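Local coordinates for response regulator receiver protein (Pseudoalteromonas atlantica T6c, PDB 3KTO) that probably acts as a CheY-like receiver module in signal-dependent regulation, perhaps without the usual phosphorylation of such domains, at residues Lys109-Glu113 with His114-His118. Residues are numbered along the deposited sequence; the frame is centred on the assembly and turned at random.
Sequences KPFIE and HVLVH
F111 meets L116 on the buried side of this loop-to-helix turn. The methyl CD2 of L116 comes obliquely to F111 CE2 at 3.4 Å, and L116 CB lies 3.8 Å from F111 CD2. F111 CG sits between its own N and carbonyl carbon (chi1 61°), which sets the ring beside L116. L22 and L25 of helix 16-26 pack on both side chains, and M86 touches F111. With an alanine at F111, L116 CD2 would lose its aromatic partner, and a gap would probably open between L116, L22, L25 and M86. The other side is more exposed. There I112 CG2 lies 3.1 Å from H114 ND1, alongside the ring. I112 CB rests 3.7 Å from V115 CG2, which also lies above one face of that ring, offset toward its rim. I112 is the N-cap residue. Its O accepts two weak bonds, from V115 N (3.0 Å) and L116 N (3.4 Å). V117 N to E113 O is a good helical bond, 2.8 Å and nearly straight at 173°. K109, before a cis peptide to P110, forms salt bridges with D13 and E57. This lysine, cis-proline and loop into the last helix are typical of the CheY-like receiver fold.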
loop_
_atom_site.group_PDB
_atom_site.type_symbol
_atom_site.label_atom_id
_atom_site.label_comp_id
_atom_site.label_asym_id
_atom_site.label_seq_id
_atom_site.Cartn_x
_atom_site.Cartn_y
_atom_site.Cartn_z
ATOM N N LYS A 109 7.595 7.427 -0.859
ATOM C CA LYS A 109 7.899 6.023 -0.574
ATOM C C LYS A 109 7.254 5.209 -1.708
ATOM O O LYS A 109 6.190 5.571 -2.197
ATOM C CB LYS A 109 7.295 5.594 0.770
ATOM C CG LYS A 109 7.935 6.234 1.989
ATOM C CD LYS A 109 7.462 5.574 3.283
ATOM C CE LYS A 109 5.994 5.868 3.577
ATOM N NZ LYS A 109 5.550 5.243 4.869
ATOM N N PRO A 110 7.901 4.122 -2.161
ATOM C CA PRO A 110 9.189 3.566 -1.731
ATOM C C PRO A 110 10.290 4.598 -1.921
ATOM O O PRO A 110 10.340 5.299 -2.936
ATOM C CB PRO A 110 9.359 2.350 -2.640
ATOM C CG PRO A 110 8.633 2.761 -3.882
ATOM C CD PRO A 110 7.376 3.367 -3.313
ATOM N N PHE A 111 11.169 4.684 -0.937
ATOM C CA PHE A 111 12.247 5.659 -0.958
ATOM C C PHE A 111 13.623 5.065 -1.203
ATOM O O PHE A 111 13.822 3.848 -1.162
ATOM C CB PHE A 111 12.284 6.404 0.374
ATOM C CG PHE A 111 12.525 5.502 1.545
ATOM C CD1 PHE A 111 11.541 4.617 1.966
ATOM C CD2 PHE A 111 13.757 5.492 2.191
ATOM C CE1 PHE A 111 11.776 3.732 3.008
ATOM C CE2 PHE A 111 14.001 4.608 3.235
ATOM C CZ PHE A 111 13.006 3.726 3.643
ATOM N N ILE A 112 14.569 5.959 -1.450
ATOM C CA ILE A 112 15.951 5.596 -1.680
ATOM C C ILE A 112 16.571 5.696 -0.294
ATOM O O ILE A 112 16.561 6.760 0.322
ATOM C CB ILE A 112 16.612 6.600 -2.630
ATOM C CG1 ILE A 112 15.712 6.806 -3.852
ATOM C CG2 ILE A 112 17.968 6.086 -3.059
ATOM C CD1 ILE A 112 16.166 7.910 -4.779
ATOM N N GLU A 113 17.108 4.594 0.209
ATOM C CA GLU A 113 17.656 4.636 1.548
ATOM C C GLU A 113 18.703 5.709 1.817
ATOM O O GLU A 113 18.686 6.309 2.891
ATOM C CB GLU A 113 18.186 3.263 1.964
ATOM C CG GLU A 113 19.258 2.671 1.088
ATOM C CD GLU A 113 19.870 1.435 1.721
ATOM O OE1 GLU A 113 19.101 0.537 2.131
ATOM O OE2 GLU A 113 21.115 1.363 1.814
ATOM N N HIS A 114 19.596 5.986 0.868
ATOM C CA HIS A 114 20.612 6.999 1.152
ATOM C C HIS A 114 20.010 8.389 1.323
ATOM O O HIS A 114 20.554 9.220 2.046
ATOM C CB HIS A 114 21.730 7.011 0.094
ATOM C CG HIS A 114 21.373 7.706 -1.182
ATOM N ND1 HIS A 114 20.823 7.050 -2.262
ATOM C CD2 HIS A 114 21.517 8.997 -1.561
ATOM C CE1 HIS A 114 20.646 7.908 -3.251
ATOM N NE2 HIS A 114 21.058 9.096 -2.852
ATOM N N VAL A 115 18.876 8.639 0.680
ATOM C CA VAL A 115 18.226 9.933 0.823
ATOM C C VAL A 115 17.766 10.067 2.270
ATOM O O VAL A 115 18.054 11.053 2.942
ATOM C CB VAL A 115 17.002 10.056 -0.107
ATOM C CG1 VAL A 115 16.252 11.356 0.176
ATOM C CG2 VAL A 115 17.458 10.025 -1.557
ATOM N N LEU A 116 17.054 9.058 2.754
ATOM C CA LEU A 116 16.572 9.091 4.122
ATOM C C LEU A 116 17.743 9.134 5.095
ATOM O O LEU A 116 17.767 9.962 5.999
ATOM C CB LEU A 116 15.704 7.870 4.417
ATOM C CG LEU A 116 15.279 7.751 5.882
ATOM C CD1 LEU A 116 14.352 8.902 6.251
ATOM C CD2 LEU A 116 14.599 6.413 6.106
ATOM N N VAL A 117 18.714 8.247 4.908
ATOM C CA VAL A 117 19.865 8.205 5.805
ATOM C C VAL A 117 20.534 9.575 5.862
ATOM O O VAL A 117 20.838 10.086 6.939
ATOM C CB VAL A 117 20.877 7.115 5.357
ATOM C CG1 VAL A 117 22.120 7.145 6.240
ATOM C CG2 VAL A 117 20.219 5.749 5.446
ATOM N N HIS A 118 20.726 10.183 4.699
ATOM C CA HIS A 118 21.347 11.493 4.625
ATOM C C HIS A 118 20.551 12.555 5.384
ATOM O O HIS A 118 21.117 13.328 6.157
ATOM C CB HIS A 118 21.510 11.911 3.161
ATOM C CG HIS A 118 22.137 13.259 2.988
ATOM N ND1 HIS A 118 21.419 14.431 3.086
ATOM C CD2 HIS A 118 23.425 13.621 2.782
ATOM C CE1 HIS A 118 22.238 15.459 2.950
ATOM N NE2 HIS A 118 23.461 14.995 2.765
#